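Local coordinates for mitotic checkpoint control protein kinase BUB1 (Drosophila melanogaster, PDB 6JKK) that probably binds ATP and phosphorylates proteins as the kinase domain of a mitotic checkpoint protein at the kinetochore, at residues L99-R104 against H174-I179; D168-L173 against P308-L313. One frame throughout, in Å; residues are numbered along the deposited sequence.

Contact 1. Residues L99-R104 against H174-I179; sequences LEIHSR and HAMGII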
loop_
_atom_site.group_PDB
_atom_site.type_symbol
_atom_site.label_atom_id
_atom_site.label_comp_id
_atom_site.label_asym_id
_atom_site.label_seq_id
_atom_site.Cartn_x
_atom_site.Cartn_y
_atom_site.Cartn_z
ATOM N N LEU A 99 9.717 10.498 2.956
ATOM C CA LEU A 99 9.992 11.725 3.693
ATOM C C LEU A 99 8.839 12.717 3.493
ATOM O O LEU A 99 8.377 13.350 4.454
ATOM C CB LEU A 99 11.316 12.336 3.220
ATOM C CG LEU A 99 12.579 11.585 3.652
ATOM C CD1 LEU A 99 13.798 12.057 2.861
ATOM C CD2 LEU A 99 12.818 11.757 5.148
ATOM N N GLU A 100 8.372 12.847 2.251
ATOM C CA GLU A 100 7.310 13.811 1.937
ATOM C C GLU A 100 6.002 13.425 2.598
ATOM O O GLU A 100 5.302 14.280 3.138
ATOM C CB GLU A 100 7.108 13.953 0.423
ATOM C CG GLU A 100 8.101 14.896 -0.251
ATOM C CD GLU A 100 8.132 16.271 0.396
ATOM O OE1 GLU A 100 7.137 17.020 0.268
ATOM O OE2 GLU A 100 9.142 16.596 1.045
ATOM N N ILE A 101 5.665 12.139 2.548
ATOM C CA ILE A 101 4.452 11.676 3.203
ATOM C C ILE A 101 4.456 12.101 4.673
ATOM O O ILE A 101 3.499 12.709 5.168
ATOM C CB ILE A 101 4.289 10.149 3.087
ATOM C CG1 ILE A 101 3.859 9.770 1.668
ATOM C CG2 ILE A 101 3.236 9.658 4.070
ATOM C CD1 ILE A 101 3.891 8.279 1.390
ATOM N N HIS A 102 5.549 11.817 5.369
ATOM C CA HIS A 102 5.595 12.118 6.795
ATOM C C HIS A 102 5.763 13.614 7.067
ATOM O O HIS A 102 5.453 14.097 8.153
ATOM C CB HIS A 102 6.635 11.238 7.507
ATOM C CG HIS A 102 6.196 9.811 7.629
ATOM N ND1 HIS A 102 5.445 9.351 8.691
ATOM C CD2 HIS A 102 6.353 8.754 6.795
ATOM C CE1 HIS A 102 5.172 8.069 8.513
ATOM N NE2 HIS A 102 5.716 7.682 7.371
ATOM N N SER A 103 6.202 14.351 6.054
ATOM C CA SER A 103 6.276 15.801 6.166
ATOM C C SER A 103 4.881 16.428 6.006
ATOM O O SER A 103 4.576 17.473 6.607
ATOM C CB SER A 103 7.232 16.339 5.098
ATOM O OG SER A 103 7.568 17.689 5.339
ATOM N N ARG A 104 4.029 15.794 5.206
ATOM C CA ARG A 104 2.744 16.406 4.847
ATOM C C ARG A 104 1.602 15.984 5.758
ATOM O O ARG A 104 0.558 16.638 5.791
ATOM C CB ARG A 104 2.391 16.111 3.385
ATOM C CG ARG A 104 3.378 16.690 2.386
ATOM C CD ARG A 104 3.042 16.285 0.961
ATOM N NE ARG A 104 4.141 16.623 0.061
ATOM C CZ ARG A 104 4.175 16.311 -1.229
ATOM N NH1 ARG A 104 3.160 15.667 -1.778
ATOM N NH2 ARG A 104 5.225 16.646 -1.968
ATOM N N HIS A 174 -4.120 10.554 -0.926
ATOM C CA HIS A 174 -4.420 11.363 -2.097
ATOM C C HIS A 174 -4.572 12.841 -1.717
ATOM O O HIS A 174 -4.223 13.728 -2.488
ATOM C CB HIS A 174 -5.662 10.814 -2.814
ATOM C CG HIS A 174 -5.430 9.486 -3.474
ATOM N ND1 HIS A 174 -6.421 8.800 -4.144
ATOM C CD2 HIS A 174 -4.314 8.723 -3.565
ATOM C CE1 HIS A 174 -5.923 7.672 -4.623
ATOM N NE2 HIS A 174 -4.647 7.601 -4.284
ATOM N N ALA A 175 -5.054 13.107 -0.507
ATOM C CA ALA A 175 -5.193 14.484 -0.034
ATOM C C ALA A 175 -3.838 15.178 0.091
ATOM O O ALA A 175 -3.747 16.414 0.080
ATOM C CB ALA A 175 -5.922 14.511 1.297
ATOM N N MET A 176 -2.790 14.372 0.232
ATOM C CA MET A 176 -1.420 14.867 0.293
ATOM C C MET A 176 -0.783 14.932 -1.098
ATOM O O MET A 176 0.384 15.308 -1.234
ATOM C CB MET A 176 -0.577 13.980 1.220
ATOM C CG MET A 176 -0.927 14.118 2.706
ATOM S SD MET A 176 0.137 13.158 3.814
ATOM C CE MET A 176 -0.579 11.514 3.668
ATOM N N GLY A 177 -1.542 14.567 -2.131
ATOM C CA GLY A 177 -1.055 14.662 -3.502
ATOM C C GLY A 177 -0.104 13.548 -3.902
ATOM O O GLY A 177 0.737 13.715 -4.794
ATOM N N ILE A 178 -0.239 12.398 -3.249
ATOM C CA ILE A 178 0.610 11.250 -3.554
ATOM C C ILE A 178 -0.212 10.079 -4.101
ATOM O O ILE A 178 -1.251 9.726 -3.535
ATOM C CB ILE A 178 1.397 10.792 -2.299
ATOM C CG1 ILE A 178 2.230 11.953 -1.739
ATOM C CG2 ILE A 178 2.284 9.573 -2.619
ATOM C CD1 ILE A 178 3.563 12.141 -2.448
ATOM N N ILE A 179 0.245 9.503 -5.214
ATOM C CA ILE A 179 -0.343 8.277 -5.747
ATOM C C ILE A 179 0.619 7.140 -5.422
ATOM O O ILE A 179 1.788 7.196 -5.794
ATOM C CB ILE A 179 -0.568 8.376 -7.271
ATOM C CG1 ILE A 179 -1.494 9.555 -7.585
ATOM C CG2 ILE A 179 -1.175 7.082 -7.816
ATOM C CD1 ILE A 179 -1.491 9.992 -9.044
#

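Contact 2. Residues D168-L173 against P308-L313; sequences DIVDHL and PNLQQL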
loop_
_atom_site.group_PDB
_atom_site.type_symbol
_atom_site.label_atom_id
_atom_site.label_comp_id
_atom_site.label_asym_id
_atom_site.label_seq_id
_atom_site.Cartn_x
_atom_site.Cartn_y
_atom_site.Cartn_z
ATOM N N ASP A 168 -9.786 4.839 4.035
ATOM C CA ASP A 168 -9.376 6.003 4.828
ATOM C C ASP A 168 -7.904 6.310 4.561
ATOM O O ASP A 168 -7.515 7.468 4.417
ATOM C CB ASP A 168 -9.598 5.735 6.321
ATOM C CG ASP A 168 -10.163 6.937 7.066
ATOM O OD1 ASP A 168 -10.642 7.896 6.413
ATOM O OD2 ASP A 168 -10.154 6.903 8.317
ATOM N N ILE A 169 -7.090 5.263 4.479
ATOM C CA ILE A 169 -5.653 5.438 4.262
ATOM C C ILE A 169 -5.358 6.046 2.887
ATOM O O ILE A 169 -4.536 6.959 2.761
ATOM C CB ILE A 169 -4.902 4.095 4.437
ATOM C CG1 ILE A 169 -4.964 3.649 5.904
ATOM C CG2 ILE A 169 -3.455 4.217 3.988
ATOM C CD1 ILE A 169 -4.530 2.196 6.139
ATOM N N VAL A 170 -6.042 5.548 1.862
ATOM C CA VAL A 170 -5.862 6.052 0.501
ATOM C C VAL A 170 -6.395 7.479 0.363
ATOM O O VAL A 170 -5.768 8.327 -0.285
ATOM C CB VAL A 170 -6.538 5.103 -0.517
ATOM C CG1 VAL A 170 -6.506 5.681 -1.925
ATOM C CG2 VAL A 170 -5.850 3.758 -0.487
ATOM N N ASP A 171 -7.553 7.744 0.969
ATOM C CA ASP A 171 -8.132 9.085 0.949
ATOM C C ASP A 171 -7.144 10.114 1.505
ATOM O O ASP A 171 -6.902 11.158 0.893
ATOM C CB ASP A 171 -9.440 9.103 1.746
ATOM C CG ASP A 171 -10.327 10.295 1.408
ATOM O OD1 ASP A 171 -10.391 10.693 0.222
ATOM O OD2 ASP A 171 -10.974 10.831 2.333
ATOM N N HIS A 172 -6.553 9.816 2.658
ATOM C CA HIS A 172 -5.592 10.740 3.254
ATOM C C HIS A 172 -4.313 10.838 2.429
ATOM O O HIS A 172 -3.685 11.896 2.383
ATOM C CB HIS A 172 -5.264 10.341 4.695
ATOM C CG HIS A 172 -6.320 10.731 5.684
ATOM N ND1 HIS A 172 -7.442 9.963 5.918
ATOM C CD2 HIS A 172 -6.429 11.809 6.494
ATOM C CE1 HIS A 172 -8.196 10.552 6.829
ATOM N NE2 HIS A 172 -7.600 11.672 7.199
ATOM N N LEU A 173 -3.924 9.742 1.780
ATOM C CA LEU A 173 -2.734 9.777 0.922
ATOM C C LEU A 173 -2.955 10.679 -0.295
ATOM O O LEU A 173 -2.086 11.471 -0.663
ATOM C CB LEU A 173 -2.347 8.364 0.465
ATOM C CG LEU A 173 -1.043 8.264 -0.333
ATOM C CD1 LEU A 173 0.162 8.393 0.587
ATOM C CD2 LEU A 173 -0.968 6.964 -1.114
ATOM N N PRO A 308 -14.076 10.017 -7.180
ATOM C CA PRO A 308 -15.227 9.692 -6.331
ATOM C C PRO A 308 -14.969 10.002 -4.860
ATOM O O PRO A 308 -13.818 9.975 -4.415
ATOM C CB PRO A 308 -15.375 8.176 -6.511
ATOM C CG PRO A 308 -14.054 7.704 -7.038
ATOM C CD PRO A 308 -13.571 8.835 -7.895
ATOM N N ASN A 309 -16.033 10.290 -4.116
ATOM C CA ASN A 309 -15.927 10.553 -2.681
ATOM C C ASN A 309 -15.681 9.251 -1.912
ATOM O O ASN A 309 -16.602 8.454 -1.720
ATOM C CB ASN A 309 -17.202 11.256 -2.182
ATOM C CG ASN A 309 -17.086 11.761 -0.744
ATOM O OD1 ASN A 309 -16.459 11.132 0.102
ATOM N ND2 ASN A 309 -17.707 12.901 -0.467
ATOM N N LEU A 310 -14.443 9.044 -1.467
ATOM C CA LEU A 310 -14.080 7.824 -0.748
ATOM C C LEU A 310 -14.745 7.746 0.635
ATOM O O LEU A 310 -14.994 6.652 1.151
ATOM C CB LEU A 310 -12.556 7.705 -0.614
ATOM C CG LEU A 310 -11.730 7.713 -1.903
ATOM C CD1 LEU A 310 -10.272 7.348 -1.637
ATOM C CD2 LEU A 310 -12.324 6.761 -2.931
ATOM N N GLN A 311 -15.029 8.900 1.233
ATOM C CA GLN A 311 -15.690 8.925 2.534
ATOM C C GLN A 311 -17.133 8.443 2.448
ATOM O O GLN A 311 -17.618 7.789 3.370
ATOM C CB GLN A 311 -15.622 10.319 3.170
ATOM C CG GLN A 311 -14.208 10.699 3.632
ATOM C CD GLN A 311 -13.574 9.660 4.557
ATOM O OE1 GLN A 311 -14.232 9.117 5.449
ATOM N NE2 GLN A 311 -12.284 9.389 4.354
ATOM N N GLN A 312 -17.812 8.758 1.347
ATOM C CA GLN A 312 -19.180 8.260 1.131
ATOM C C GLN A 312 -19.176 6.732 1.049
ATOM O O GLN A 312 -20.104 6.062 1.514
ATOM C CB GLN A 312 -19.777 8.854 -0.147
ATOM C CG GLN A 312 -21.025 8.128 -0.665
ATOM C CD GLN A 312 -22.201 8.205 0.293
ATOM O OE1 GLN A 312 -22.332 9.161 1.057
ATOM N NE2 GLN A 312 -23.065 7.194 0.255
ATOM N N LEU A 313 -18.123 6.177 0.465
ATOM C CA LEU A 313 -17.991 4.726 0.400
ATOM C C LEU A 313 -17.770 4.147 1.797
ATOM O O LEU A 313 -18.318 3.092 2.136
ATOM C CB LEU A 313 -16.861 4.319 -0.547
ATOM C CG LEU A 313 -17.090 4.665 -2.016
ATOM C CD1 LEU A 313 -15.934 4.174 -2.877
ATOM C CD2 LEU A 313 -18.407 4.086 -2.504
HETATM O O HOH W 1 -12.988 11.234 -0.507
#

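Contact 1. Residues L99-R104 against H174-I179
Arg104, on the last turn of helix 92-104, reaches across to the loop behind helix 156-175 and gives NH1 to the backbone O of Met176 at 2.9 Å. NH1 lies almost on the line of the C=O bond (169°), but the N-H itself is bent, at 143°. With CG opposite the carbonyl carbon and the chain straight from CG to NE, the guanidinium is carried past the Met176 side chain. Glu100 OE1, one turn back, takes Arg104 NE and NH2, both at 3.0 Å, in a side-on salt bridge, and NH2 forms a further salt bridge to Asp213 OD2. Ile178 runs across the arginine at about a right angle, its CD1 3.6 Å from Arg104 NH1. Met176 lies against the aliphatic root of the arginine, SD 3.7 Å from Arg104 CB, and a bend at chi3 (-80°) turns CE toward Ile101 CG2. Gly177, with positive phi, closes the helix in a Schellman motif, which leads the chain into strand 178-179. In kinase terms the C-terminal end of helix αC thus meets the αE-β6 turn just ahead of the catalytic loop. Ile101 also touches Phe208 of the DFG sequence, and strand 212-213 pairs with strand 178-179.

Contact 2. Residues D168-L173 against P308-L313
Gln311 joins two acidic residues one turn apart on helix 156-175 through a single amide nitrogen. Its NE2 donates to Asp171 OD2 at 2.8 Å in a nearly straight bond (174°) and to Asp168 OD1 at 3.0 Å, so both N-H groups are used. The two acceptors lie close to the amide plane but are approached differently: Asp168 OD1 is met almost head-on, Asp171 OD2 on its anti side and well out of the carboxylate plane. A bend at chi2 (-54°) folds Gln311 back to this position, and its OE1 accepts from Arg314, which would fix the rotation of the amide. If both acids are ionised, the neutral amide would leave their charge uncompensated; a long, weak ion pair from Arg314 to Asp168 OD2 may offset part of it. Asp168 O accepts from His172 ND1 (2.9 Å) and His172 N, from opposite faces of its plane. Asp171 OD1 accepts a hydrogen bond from a water that in turn accepts from Leu310 N at 2.8 Å. Asn309 caps helix 310-322, its OD1 accepting from Gln312 N (3.0 Å) and more weakly from Gln311 N. Leu310 slides past Asp171 in the opposite direction, its CD1 3.8 Å from Asp171 CA and 4.1 Å from Val170 CG1. Leu249 of helix 246-261 touches Val170 and Leu310, and Leu298 of helix 288-299 packs on Leu310, within the helical C-lobe.

Overall arrangement
Both contacts draw on helix 156-175, but at different points: contact 2 uses its last full turns, contact 1 its end and the strand that follows. Leu173 joins them, its CD1 3.8 Å from Ile101 CD1 and its CG 3.5 Å from Ile178 O. Both are buried overall; Arg104, Asp171 and Gln311 are partly exposed, whereas Asp168 is buried. Contact 1 spans the two lobes, tying helix 92-104 of the N-lobe to the C-lobe near the catalytic loop; its chemistry is an arginine held by carboxylates and bonded to a backbone carbonyl, beside aliphatic and thioether packing. Contact 2 stays within the C-lobe, where a neutral amide, carboxylates and a water bridge two helices beside a small leucine-valine contact.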